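Local coordinates for protein B-agarase (Saccharophagus degradans, PDB 4BQ2) that hydrolyses agarose-type polysaccharide as a family 50 glycoside hydrolase, an exo-beta-agarase that probably works from the chain end, at residues Gly285-Arg290 and Gly601-Asp606; Leu415-Asp420 and Gly485-Asn490; Pro430-Gly435 and Gly695-Gln700; Asp489-Phe494 and Ser625-Lys630. All blocks are in the same frame, centred on the assembly; numbering follows the deposited sequence.

Interaction 1. Residues Gly285-Arg290 and Gly601-Asp606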
loop_
_atom_site.group_PDB
_atom_site.type_symbol
_atom_site.label_atom_id
_atom_site.label_comp_id
_atom_site.label_asym_id
_atom_site.label_seq_id
_atom_site.Cartn_x
_atom_site.Cartn_y
_atom_site.Cartn_z
ATOM N N GLY A 285 -0.200 -14.556 7.080
ATOM C CA GLY A 285 -1.355 -13.929 7.753
ATOM C C GLY A 285 -1.700 -12.579 7.137
ATOM O O GLY A 285 -1.149 -12.198 6.073
ATOM N N LEU A 286 -2.611 -11.858 7.798
ATOM C CA LEU A 286 -3.147 -10.617 7.253
ATOM C C LEU A 286 -2.871 -9.448 8.153
ATOM O O LEU A 286 -2.778 -9.605 9.392
ATOM C CB LEU A 286 -4.685 -10.712 7.058
ATOM C CG LEU A 286 -5.172 -12.040 6.429
ATOM C CD1 LEU A 286 -6.696 -12.042 6.306
ATOM C CD2 LEU A 286 -4.522 -12.424 5.084
ATOM N N ASP A 287 -2.766 -8.280 7.544
ATOM C CA ASP A 287 -2.549 -7.042 8.265
ATOM C C ASP A 287 -3.892 -6.375 8.563
ATOM O O ASP A 287 -4.872 -6.647 7.868
ATOM C CB ASP A 287 -1.743 -6.080 7.407
ATOM C CG ASP A 287 -0.368 -6.617 7.058
ATOM O OD1 ASP A 287 0.283 -7.197 7.942
ATOM O OD2 ASP A 287 0.065 -6.424 5.908
ATOM N N ILE A 288 -3.896 -5.458 9.532
ATOM C CA ILE A 288 -5.084 -4.608 9.832
ATOM C C ILE A 288 -6.238 -5.477 10.322
ATOM O O ILE A 288 -7.332 -5.543 9.715
ATOM C CB ILE A 288 -5.537 -3.696 8.653
ATOM C CG1 ILE A 288 -4.334 -2.941 8.039
ATOM C CG2 ILE A 288 -6.618 -2.719 9.152
ATOM C CD1 ILE A 288 -3.952 -1.651 8.773
ATOM N N ILE A 289 -5.966 -6.167 11.413
ATOM C CA ILE A 289 -6.967 -6.995 12.059
ATOM C C ILE A 289 -7.470 -6.176 13.237
ATOM O O ILE A 289 -7.181 -6.438 14.429
ATOM C CB ILE A 289 -6.394 -8.384 12.428
ATOM C CG1 ILE A 289 -5.931 -9.110 11.148
ATOM C CG2 ILE A 289 -7.475 -9.236 13.118
ATOM C CD1 ILE A 289 -5.261 -10.432 11.452
ATOM N N ARG A 290 -8.226 -5.144 12.861
ATOM C CA ARG A 290 -8.752 -4.140 13.751
ATOM C C ARG A 290 -9.831 -3.395 12.952
ATOM O O ARG A 290 -9.948 -3.557 11.723
ATOM C CB ARG A 290 -7.646 -3.141 14.155
ATOM C CG ARG A 290 -6.987 -2.424 12.953
ATOM C CD ARG A 290 -5.911 -1.496 13.477
ATOM N NE ARG A 290 -5.341 -0.616 12.451
ATOM C CZ ARG A 290 -4.291 0.180 12.644
ATOM N NH1 ARG A 290 -3.631 0.166 13.822
ATOM N NH2 ARG A 290 -3.859 0.950 11.644
ATOM N N GLY A 601 12.230 -4.254 12.073
ATOM C CA GLY A 601 12.516 -3.197 11.071
ATOM C C GLY A 601 11.372 -2.211 10.845
ATOM O O GLY A 601 10.519 -2.067 11.714
ATOM N N ALA A 602 11.336 -1.559 9.673
ATOM C CA ALA A 602 10.515 -0.367 9.491
ATOM C C ALA A 602 9.679 -0.424 8.225
ATOM O O ALA A 602 9.100 0.603 7.804
ATOM C CB ALA A 602 11.395 0.900 9.514
ATOM N N ARG A 603 9.605 -1.627 7.635
ATOM C CA ARG A 603 8.717 -1.890 6.490
ATOM C C ARG A 603 8.997 -0.972 5.286
ATOM O O ARG A 603 8.255 0.008 5.017
ATOM C CB ARG A 603 7.236 -1.822 6.951
ATOM C CG ARG A 603 7.027 -2.609 8.255
ATOM C CD ARG A 603 5.686 -2.271 8.942
ATOM N NE ARG A 603 4.525 -2.586 8.101
ATOM C CZ ARG A 603 4.025 -3.821 7.920
ATOM N NH1 ARG A 603 4.569 -4.894 8.515
ATOM N NH2 ARG A 603 2.949 -3.985 7.161
ATOM N N PHE A 604 10.035 -1.322 4.537
ATOM C CA PHE A 604 10.488 -0.479 3.411
ATOM C C PHE A 604 9.609 -0.705 2.189
ATOM O O PHE A 604 9.442 -1.851 1.735
ATOM C CB PHE A 604 11.920 -0.868 2.994
ATOM C CG PHE A 604 12.964 -0.668 4.051
ATOM C CD1 PHE A 604 13.110 0.557 4.694
ATOM C CD2 PHE A 604 13.860 -1.694 4.350
ATOM C CE1 PHE A 604 14.111 0.751 5.633
ATOM C CE2 PHE A 604 14.864 -1.511 5.284
ATOM C CZ PHE A 604 15.000 -0.275 5.916
ATOM N N PRO A 605 9.055 0.374 1.622
ATOM C CA PRO A 605 8.366 0.242 0.335
ATOM C C PRO A 605 9.360 0.364 -0.812
ATOM O O PRO A 605 10.539 0.725 -0.585
ATOM C CB PRO A 605 7.426 1.450 0.319
ATOM C CG PRO A 605 8.112 2.489 1.166
ATOM C CD PRO A 605 9.110 1.772 2.089
ATOM N N ASP A 606 8.915 0.102 -2.034
ATOM C CA ASP A 606 9.816 0.258 -3.183
ATOM C C ASP A 606 10.287 1.691 -3.441
ATOM O O ASP A 606 11.342 1.913 -4.010
ATOM C CB ASP A 606 9.251 -0.432 -4.423
ATOM C CG ASP A 606 8.090 0.300 -5.040
ATOM O OD1 ASP A 606 7.423 1.131 -4.386
ATOM O OD2 ASP A 606 7.847 0.032 -6.228
HETATM O O HOH W 1 3.218 -7.412 8.443
#
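R603 and D287 face each other from opposite directions across a gap of 12.5 Å between their CA atoms, and the arginine spans about half of it. From CB the R603 chain starts with CG beside the backbone N (chi1 -46°) and runs on nearly straight through CD. CB passes the amide of N627, CG lies against the ring of F487, and CD comes past the carbonyl O of D489. A bend at chi3 (61°) then turns NE aside to donate to N490 OD1, while the guanidinium beyond it forms a cation-pi pair with F487. D287 lies near the end of strand 280-287, the first strand of the (beta/alpha)8 barrel, and R603 follows strand 598-599, the fifth, so the two residues meet across the barrel mouth. At the tip the two nitrogens divide the work. NH1 gives a hydrogen to water 1 at 2.9 Å, and that water donates to D287 OD1 at 3.0 Å. NH2 comes no nearer than 4.0 Å to D287 OD2, a long salt bridge, and has a second carboxylate in E652. Both OD2 and the water lie at the guanidinium edge, in its plane, whereas the carboxylate of D287 is turned 84° to that plane. D287 OD1 also accepts a hydrogen bond from the backbone N of N417, its strongest partner.

Interaction 2. Residues Leu415-Asp420 and Gly485-Asn490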
loop_
_atom_site.group_PDB
_atom_site.type_symbol
_atom_site.label_atom_id
_atom_site.label_comp_id
_atom_site.label_asym_id
_atom_site.label_seq_id
_atom_site.Cartn_x
_atom_site.Cartn_y
_atom_site.Cartn_z
ATOM N N LEU A 415 -1.446 -13.695 13.031
ATOM C CA LEU A 415 -2.099 -12.378 12.817
ATOM C C LEU A 415 -0.997 -11.382 12.507
ATOM O O LEU A 415 0.015 -11.355 13.196
ATOM C CB LEU A 415 -2.843 -11.933 14.088
ATOM C CG LEU A 415 -3.746 -13.015 14.719
ATOM C CD1 LEU A 415 -4.367 -12.587 16.063
ATOM C CD2 LEU A 415 -4.831 -13.468 13.759
ATOM N N GLY A 416 -1.180 -10.563 11.472
ATOM C CA GLY A 416 -0.067 -9.786 10.934
ATOM C C GLY A 416 -0.046 -8.445 11.615
ATOM O O GLY A 416 -0.555 -8.290 12.743
ATOM N N ASN A 417 0.557 -7.466 10.954
ATOM C CA ASN A 417 0.717 -6.162 11.552
ATOM C C ASN A 417 -0.610 -5.450 11.781
ATOM O O ASN A 417 -1.571 -5.713 11.082
ATOM C CB ASN A 417 1.613 -5.284 10.667
ATOM C CG ASN A 417 2.280 -4.175 11.452
ATOM O OD1 ASN A 417 2.423 -4.262 12.698
ATOM N ND2 ASN A 417 2.745 -3.161 10.749
ATOM N N TRP A 418 -0.612 -4.527 12.733
ATOM C CA TRP A 418 -1.790 -3.766 13.134
ATOM C C TRP A 418 -2.931 -4.705 13.497
ATOM O O TRP A 418 -4.081 -4.535 13.040
ATOM C CB TRP A 418 -2.188 -2.768 12.033
ATOM C CG TRP A 418 -1.028 -1.834 11.726
ATOM C CD1 TRP A 418 -0.459 -0.932 12.567
ATOM C CD2 TRP A 418 -0.357 -1.694 10.459
ATOM N NE1 TRP A 418 0.534 -0.231 11.912
ATOM C CE2 TRP A 418 0.634 -0.700 10.625
ATOM C CE3 TRP A 418 -0.488 -2.336 9.208
ATOM C CZ2 TRP A 418 1.487 -0.303 9.581
ATOM C CZ3 TRP A 418 0.353 -1.949 8.159
ATOM C CH2 TRP A 418 1.335 -0.936 8.367
ATOM N N THR A 419 -2.580 -5.696 14.314
ATOM C CA THR A 419 -3.586 -6.527 15.019
ATOM C C THR A 419 -4.018 -5.814 16.299
ATOM O O THR A 419 -3.170 -5.365 17.102
ATOM C CB THR A 419 -3.018 -7.932 15.295
ATOM O OG1 THR A 419 -2.943 -8.625 14.049
ATOM C CG2 THR A 419 -3.932 -8.740 16.278
ATOM N N ASP A 420 -5.332 -5.640 16.478
ATOM C CA ASP A 420 -5.839 -4.974 17.660
ATOM C C ASP A 420 -5.310 -5.678 18.909
ATOM O O ASP A 420 -5.317 -6.892 18.944
ATOM C CB ASP A 420 -7.385 -4.961 17.656
ATOM C CG ASP A 420 -7.952 -4.182 18.834
ATOM O OD1 ASP A 420 -8.014 -4.701 19.950
ATOM O OD2 ASP A 420 -8.292 -3.008 18.664
ATOM N N GLY A 485 7.118 -10.944 16.884
ATOM C CA GLY A 485 8.069 -9.866 16.800
ATOM C C GLY A 485 7.367 -8.535 16.769
ATOM O O GLY A 485 6.131 -8.480 16.749
ATOM N N VAL A 486 8.162 -7.463 16.727
ATOM C CA VAL A 486 7.652 -6.095 16.804
ATOM C C VAL A 486 8.093 -5.271 15.584
ATOM O O VAL A 486 9.299 -5.098 15.386
ATOM C CB VAL A 486 8.193 -5.366 18.092
ATOM C CG1 VAL A 486 7.633 -3.938 18.154
ATOM C CG2 VAL A 486 7.837 -6.132 19.381
ATOM N N PHE A 487 7.120 -4.776 14.785
ATOM C CA PHE A 487 7.357 -3.738 13.760
ATOM C C PHE A 487 7.328 -2.363 14.412
ATOM O O PHE A 487 6.500 -2.102 15.311
ATOM C CB PHE A 487 6.236 -3.745 12.709
ATOM C CG PHE A 487 6.235 -4.988 11.859
ATOM C CD1 PHE A 487 7.238 -5.199 10.898
ATOM C CD2 PHE A 487 5.240 -5.939 12.004
ATOM C CE1 PHE A 487 7.235 -6.347 10.109
ATOM C CE2 PHE A 487 5.242 -7.105 11.220
ATOM C CZ PHE A 487 6.246 -7.301 10.270
ATOM N N ILE A 488 8.242 -1.500 14.018
ATOM C CA ILE A 488 8.170 -0.115 14.493
ATOM C C ILE A 488 8.152 0.795 13.259
ATOM O O ILE A 488 9.025 0.690 12.384
ATOM C CB ILE A 488 9.336 0.266 15.428
ATOM C CG1 ILE A 488 9.357 -0.597 16.712
ATOM C CG2 ILE A 488 9.251 1.764 15.781
ATOM C CD1 ILE A 488 8.222 -0.377 17.722
ATOM N N ASP A 489 7.144 1.668 13.188
ATOM C CA ASP A 489 6.986 2.630 12.065
ATOM C C ASP A 489 6.659 1.905 10.760
ATOM O O ASP A 489 6.497 0.714 10.765
ATOM C CB ASP A 489 8.215 3.548 11.917
ATOM C CG ASP A 489 8.302 4.598 13.018
ATOM O OD1 ASP A 489 7.258 4.913 13.670
ATOM O OD2 ASP A 489 9.435 5.112 13.240
ATOM N N ASN A 490 6.525 2.629 9.639
ATOM C CA ASN A 490 6.072 2.020 8.416
ATOM C C ASN A 490 6.278 2.985 7.257
ATOM O O ASN A 490 5.863 4.162 7.369
ATOM C CB ASN A 490 4.568 1.712 8.549
ATOM C CG ASN A 490 3.966 1.161 7.278
ATOM O OD1 ASN A 490 4.271 0.036 6.905
ATOM N ND2 ASN A 490 3.048 1.920 6.641
HETATM O O HOH W 2 4.384 -0.901 12.051
#
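N417 lays its side-chain amide obliquely beside the ring of F487, the two planes 51° apart. OD1 of N417 reaches closest, 3.4 Å from F487 CD2, and CG follows at 3.5 Å from the same carbon. With CG of N417 anti to the backbone N (chi1 -156°), the amide passes between the phenyl ring and the indole of the next residue, where ND2 rides 3.2 Å above the W418 plane, over its centre. W418 itself turns its edge to N490: CH2 meets N490 OD1 at 3.4 Å, and amide and indole stand almost perpendicular, 87° apart. The polar end of N490 is held mainly by R603, whose NE donates to OD1. F487 belongs to strand 483-488, the fourth of the (beta/alpha)8 barrel, while 415-417 occupies the second strand position, bonded through its backbone to L286 and I288 on one flank and to P430 and F432 on the other. W418 also meets the ring of W436 and comes within about 4 Å of a bound glycerol. Water 2 bridges the segments, accepting from N417 ND2 at 3.1 Å and donating to D489 O at 3.0 Å. N417 OD1, pressed against the F487 ring, is buried with no hydrogen-bond partner in the model.

Interaction 3. Residues Pro430-Gly435 and Gly695-Gln700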
loop_
_atom_site.group_PDB
_atom_site.type_symbol
_atom_site.label_atom_id
_atom_site.label_comp_id
_atom_site.label_asym_id
_atom_site.label_seq_id
_atom_site.Cartn_x
_atom_site.Cartn_y
_atom_site.Cartn_z
ATOM N N PRO A 430 -0.226 -17.117 16.925
ATOM C CA PRO A 430 0.732 -16.052 17.209
ATOM C C PRO A 430 0.341 -14.752 16.541
ATOM O O PRO A 430 -0.488 -14.743 15.615
ATOM C CB PRO A 430 2.038 -16.573 16.563
ATOM C CG PRO A 430 1.854 -18.045 16.486
ATOM C CD PRO A 430 0.393 -18.209 16.157
ATOM N N PHE A 431 0.952 -13.655 16.969
ATOM C CA PHE A 431 0.641 -12.339 16.380
ATOM C C PHE A 431 1.900 -11.489 16.272
ATOM O O PHE A 431 2.891 -11.743 16.960
ATOM C CB PHE A 431 -0.374 -11.577 17.253
ATOM C CG PHE A 431 0.127 -11.284 18.644
ATOM C CD1 PHE A 431 0.064 -12.266 19.650
ATOM C CD2 PHE A 431 0.667 -10.029 18.947
ATOM C CE1 PHE A 431 0.536 -11.989 20.946
ATOM C CE2 PHE A 431 1.132 -9.750 20.217
ATOM C CZ PHE A 431 1.048 -10.718 21.225
ATOM N N PHE A 432 1.839 -10.472 15.420
ATOM C CA PHE A 432 2.917 -9.478 15.295
ATOM C C PHE A 432 2.455 -8.230 15.982
ATOM O O PHE A 432 1.295 -7.856 15.827
ATOM C CB PHE A 432 3.240 -9.202 13.827
ATOM C CG PHE A 432 3.966 -10.337 13.175
ATOM C CD1 PHE A 432 3.325 -11.554 12.945
ATOM C CD2 PHE A 432 5.313 -10.208 12.845
ATOM C CE1 PHE A 432 3.998 -12.641 12.371
ATOM C CE2 PHE A 432 5.999 -11.274 12.249
ATOM C CZ PHE A 432 5.340 -12.488 12.007
ATOM N N ALA A 433 3.350 -7.602 16.739
ATOM C CA ALA A 433 3.016 -6.380 17.472
ATOM C C ALA A 433 3.560 -5.194 16.701
ATOM O O ALA A 433 4.375 -5.381 15.827
ATOM C CB ALA A 433 3.635 -6.394 18.858
ATOM N N ASN A 434 3.142 -3.982 17.071
ATOM C CA ASN A 434 3.645 -2.768 16.435
ATOM C C ASN A 434 3.543 -1.563 17.321
ATOM O O ASN A 434 2.703 -1.491 18.249
ATOM C CB ASN A 434 2.842 -2.453 15.163
ATOM C CG ASN A 434 1.428 -1.933 15.467
ATOM O OD1 ASN A 434 0.450 -2.709 15.690
ATOM N ND2 ASN A 434 1.306 -0.631 15.483
ATOM N N GLY A 435 4.364 -0.574 16.993
ATOM C CA GLY A 435 4.233 0.751 17.567
ATOM C C GLY A 435 4.697 1.761 16.547
ATOM O O GLY A 435 5.323 1.401 15.514
ATOM N N GLY A 695 8.627 -15.123 5.833
ATOM C CA GLY A 695 7.165 -14.973 5.811
ATOM C C GLY A 695 6.694 -13.827 4.923
ATOM O O GLY A 695 7.489 -13.067 4.376
ATOM N N ALA A 696 5.380 -13.686 4.826
ATOM C CA ALA A 696 4.751 -12.623 4.019
ATOM C C ALA A 696 3.337 -12.393 4.540
ATOM O O ALA A 696 2.570 -13.347 4.687
ATOM C CB ALA A 696 4.677 -13.057 2.561
ATOM N N HIS A 697 3.006 -11.136 4.794
ATOM C CA HIS A 697 1.670 -10.745 5.243
ATOM C C HIS A 697 0.958 -9.966 4.121
ATOM O O HIS A 697 1.545 -9.137 3.420
ATOM C CB HIS A 697 1.739 -9.879 6.516
ATOM C CG HIS A 697 2.153 -10.632 7.746
ATOM N ND1 HIS A 697 3.092 -10.148 8.639
ATOM C CD2 HIS A 697 1.754 -11.838 8.232
ATOM C CE1 HIS A 697 3.239 -11.017 9.628
ATOM N NE2 HIS A 697 2.448 -12.057 9.397
ATOM N N TRP A 698 -0.313 -10.297 3.958
ATOM C CA TRP A 698 -1.229 -9.651 3.005
ATOM C C TRP A 698 -1.910 -8.461 3.627
ATOM O O TRP A 698 -2.385 -8.522 4.798
ATOM C CB TRP A 698 -2.270 -10.721 2.625
ATOM C CG TRP A 698 -3.524 -10.217 1.969
ATOM C CD1 TRP A 698 -4.574 -9.549 2.564
ATOM C CD2 TRP A 698 -3.843 -10.340 0.602
ATOM N NE1 TRP A 698 -5.553 -9.262 1.623
ATOM C CE2 TRP A 698 -5.119 -9.731 0.405
ATOM C CE3 TRP A 698 -3.178 -10.907 -0.500
ATOM C CZ2 TRP A 698 -5.737 -9.698 -0.844
ATOM C CZ3 TRP A 698 -3.784 -10.854 -1.733
ATOM C CH2 TRP A 698 -5.066 -10.286 -1.892
ATOM N N PHE A 699 -1.957 -7.364 2.872
ATOM C CA PHE A 699 -2.645 -6.157 3.306
ATOM C C PHE A 699 -3.944 -6.066 2.500
ATOM O O PHE A 699 -3.879 -5.818 1.288
ATOM C CB PHE A 699 -1.758 -4.930 3.010
ATOM C CG PHE A 699 -2.275 -3.634 3.600
ATOM C CD1 PHE A 699 -3.307 -2.929 2.972
ATOM C CD2 PHE A 699 -1.723 -3.111 4.778
ATOM C CE1 PHE A 699 -3.770 -1.725 3.508
ATOM C CE2 PHE A 699 -2.195 -1.909 5.339
ATOM C CZ PHE A 699 -3.237 -1.219 4.706
ATOM N N GLN A 700 -5.125 -6.281 3.098
ATOM C CA GLN A 700 -5.392 -6.392 4.534
ATOM C C GLN A 700 -6.581 -7.349 4.759
ATOM O O GLN A 700 -7.053 -7.967 3.825
ATOM C CB GLN A 700 -5.723 -4.998 5.068
ATOM C CG GLN A 700 -6.889 -4.369 4.271
ATOM C CD GLN A 700 -7.236 -2.968 4.702
ATOM O OE1 GLN A 700 -6.558 -2.357 5.529
ATOM N NE2 GLN A 700 -8.302 -2.444 4.138
#
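F432 and H697 form a T-shaped, edge-to-face pair inside the (beta/alpha)8 barrel, joining its third strand, 431-435, to its eighth, 693-699, across the interior. The imidazole drives its edge into one face of the phenyl ring: the planes are 83° apart and the centroids 4.4 Å. This is the tight part of the contact, and every carbon of the F432 ring lies within 4 Å of H697 CE1. Around it the segments stand well apart. The CA atoms of F432 and H697, the nearest pair, are 10.2 Å from each other, and no backbone hydrogen bond crosses. A283, L600 and I649 from other parts of the barrel pack beside the F432 ring, so the space around the pair is buried core and not solvent. F432 and H697 are the only residues that touch across these two segments; N434, further along its strand, is partly exposed. The imidazole is also held at its polar corner, where NE2 of H697 is hydrogen-bonded to S414 OG. Both side chains point toward the other strand, and chi1 near -70° swings the rings so that H697 CE1 sits 3.2 Å above the F432 plane, over the ring centre.

Interaction 4. Residues Asp489-Phe494 and Ser625-Lys630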
loop_
_atom_site.group_PDB
_atom_site.type_symbol
_atom_site.label_atom_id
_atom_site.label_comp_id
_atom_site.label_asym_id
_atom_site.label_seq_id
_atom_site.Cartn_x
_atom_site.Cartn_y
_atom_site.Cartn_z
ATOM N N ASP A 489 7.144 1.668 13.188
ATOM C CA ASP A 489 6.986 2.630 12.065
ATOM C C ASP A 489 6.659 1.905 10.760
ATOM O O ASP A 489 6.497 0.714 10.765
ATOM C CB ASP A 489 8.215 3.548 11.917
ATOM C CG ASP A 489 8.302 4.598 13.018
ATOM O OD1 ASP A 489 7.258 4.913 13.670
ATOM O OD2 ASP A 489 9.435 5.112 13.240
ATOM N N ASN A 490 6.525 2.629 9.639
ATOM C CA ASN A 490 6.072 2.020 8.416
ATOM C C ASN A 490 6.278 2.985 7.257
ATOM O O ASN A 490 5.863 4.162 7.369
ATOM C CB ASN A 490 4.568 1.712 8.549
ATOM C CG ASN A 490 3.966 1.161 7.278
ATOM O OD1 ASN A 490 4.271 0.036 6.905
ATOM N ND2 ASN A 490 3.048 1.920 6.641
ATOM N N GLU A 491 6.916 2.513 6.173
ATOM C CA GLU A 491 7.004 3.293 4.922
ATOM C C GLU A 491 7.450 4.749 5.148
ATOM O O GLU A 491 6.844 5.711 4.656
ATOM C CB GLU A 491 5.654 3.233 4.185
ATOM C CG GLU A 491 5.260 1.807 3.807
ATOM C CD GLU A 491 4.046 1.742 2.895
ATOM O OE1 GLU A 491 3.460 2.806 2.603
ATOM O OE2 GLU A 491 3.690 0.617 2.460
ATOM N N LYS A 492 8.546 4.904 5.883
ATOM C CA LYS A 492 9.126 6.214 6.114
ATOM C C LYS A 492 9.774 6.687 4.826
ATOM O O LYS A 492 10.288 5.888 4.047
ATOM C CB LYS A 492 10.153 6.148 7.265
ATOM C CG LYS A 492 9.556 5.592 8.577
ATOM C CD LYS A 492 10.463 5.887 9.791
ATOM C CE LYS A 492 10.284 7.344 10.224
ATOM N NZ LYS A 492 8.926 7.652 10.802
ATOM N N SER A 493 9.725 7.990 4.591
ATOM C CA SER A 493 10.345 8.564 3.390
ATOM C C SER A 493 11.857 8.741 3.555
ATOM O O SER A 493 12.345 9.862 3.775
ATOM C CB SER A 493 9.669 9.898 3.044
ATOM O OG SER A 493 8.318 9.670 2.612
ATOM N N PHE A 494 12.598 7.638 3.414
ATOM C CA PHE A 494 14.048 7.655 3.561
ATOM C C PHE A 494 14.739 8.145 2.279
ATOM O O PHE A 494 15.943 8.407 2.278
ATOM C CB PHE A 494 14.579 6.253 3.892
ATOM C CG PHE A 494 14.535 5.916 5.337
ATOM C CD1 PHE A 494 15.450 6.464 6.228
ATOM C CD2 PHE A 494 13.597 4.991 5.814
ATOM C CE1 PHE A 494 15.416 6.117 7.577
ATOM C CE2 PHE A 494 13.556 4.649 7.153
ATOM C CZ PHE A 494 14.460 5.202 8.038
ATOM N N SER A 625 12.238 -5.879 7.134
ATOM C CA SER A 625 10.882 -5.944 6.514
ATOM C C SER A 625 10.757 -5.037 5.311
ATOM O O SER A 625 11.266 -3.895 5.319
ATOM C CB SER A 625 9.787 -5.569 7.518
ATOM O OG SER A 625 10.192 -4.440 8.245
ATOM N N TYR A 626 10.070 -5.548 4.299
ATOM C CA TYR A 626 9.799 -4.823 3.052
ATOM C C TYR A 626 8.307 -4.988 2.735
ATOM O O TYR A 626 7.745 -6.078 2.904
ATOM C CB TYR A 626 10.576 -5.430 1.877
ATOM C CG TYR A 626 12.085 -5.614 2.095
ATOM C CD1 TYR A 626 12.985 -4.577 1.806
ATOM C CD2 TYR A 626 12.596 -6.812 2.609
ATOM C CE1 TYR A 626 14.370 -4.731 2.002
ATOM C CE2 TYR A 626 13.978 -6.986 2.810
ATOM C CZ TYR A 626 14.851 -5.941 2.511
ATOM O OH TYR A 626 16.209 -6.105 2.710
ATOM N N ASN A 627 7.690 -3.923 2.242
ATOM C CA ASN A 627 6.323 -3.989 1.668
ATOM C C ASN A 627 6.533 -3.994 0.145
ATOM O O ASN A 627 7.180 -3.092 -0.362
ATOM C CB ASN A 627 5.533 -2.726 2.059
ATOM C CG ASN A 627 5.242 -2.666 3.540
ATOM O OD1 ASN A 627 5.431 -3.659 4.243
ATOM N ND2 ASN A 627 4.823 -1.505 4.031
ATOM N N SER A 628 6.005 -4.984 -0.568
ATOM C CA SER A 628 6.285 -5.097 -1.996
ATOM C C SER A 628 5.014 -5.460 -2.752
ATOM O O SER A 628 4.595 -6.640 -2.810
ATOM C CB SER A 628 7.431 -6.102 -2.282
ATOM O OG SER A 628 7.795 -6.098 -3.679
ATOM N N TYR A 629 4.376 -4.431 -3.299
ATOM C CA TYR A 629 3.163 -4.629 -4.051
ATOM C C TYR A 629 3.514 -4.838 -5.519
ATOM O O TYR A 629 3.531 -3.901 -6.307
ATOM C CB TYR A 629 2.265 -3.415 -3.877
ATOM C CG TYR A 629 1.694 -3.245 -2.464
ATOM C CD1 TYR A 629 0.557 -3.948 -2.072
ATOM C CD2 TYR A 629 2.232 -2.327 -1.586
ATOM C CE1 TYR A 629 0.009 -3.776 -0.804
ATOM C CE2 TYR A 629 1.700 -2.156 -0.304
ATOM C CZ TYR A 629 0.572 -2.876 0.065
ATOM O OH TYR A 629 0.000 -2.688 1.331
ATOM N N LYS A 630 3.739 -6.091 -5.867
ATOM C CA LYS A 630 4.141 -6.508 -7.204
ATOM C C LYS A 630 3.471 -7.866 -7.382
ATOM O O LYS A 630 2.789 -8.352 -6.468
ATOM C CB LYS A 630 5.688 -6.693 -7.272
ATOM C CG LYS A 630 6.518 -5.490 -6.841
ATOM C CD LYS A 630 6.387 -4.298 -7.807
ATOM C CE LYS A 630 7.107 -3.104 -7.202
ATOM N NZ LYS A 630 6.576 -1.785 -7.634
#
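E491 carries CG beside its backbone N (chi1 -61°) and is extended beyond it, which takes its carboxylate across to N627, whose similar first torsion aims the amide at the glutamate. N627 ND2 donates to E491 OE2 at 2.9 Å, with an N-H...O angle of 157°. The acceptor lies close to the amide plane of N627, and OE2 is met on its anti side, with carboxylate and amide planes 62° apart. A second, weak bond runs from N627 ND2 to N490 OD1 at 3.3 Å, an oxygen whose stronger partner is R603. OE1 of E491 accepts a hydrogen bond from W451 NE1, so both carboxylate oxygens are anchored. Y629 turns its ring edge to the glutamate, CE2 lying 4.4 Å from OE2, while its hydroxyl is hydrogen-bonded to E652. In glycosidases of clan GH-A, which includes family 50, an Asn-Glu pair just after the fourth barrel strand carries the general acid/base; N490-E491 sits where that pair is expected, which makes E491 the probable acid/base. Strand 624-627, the sixth, supplies N627 from two strands further round the barrel. Since the two acceptors lie in well-separated directions from ND2, each takes a different N-H; the bonding thus fixes which way the amide is turned and helps set the rotation of the E491 carboxylate.

From the N terminus, strand 280-287 leads into interaction 1, whose loop closes at 601-606, more than 300 residues later. Interaction 2 nests inside that loop, pairing 415-420 with 485-490. Interaction 3 starts between them at 430-435 and closes last, at 695-700, crossing both interaction 1 and interaction 2. Interaction 4 begins on D489 and N490, where interaction 2 ends, and closes at 625-630; it nests within interaction 3 and crosses interaction 1. Backbone bonds also join neighbouring contacts: G285 and D287 bond to W698, A433 to G485, and the loop residue F604 bonds to N627. Together they tie seven of the eight barrel strand positions around one mouth and interior.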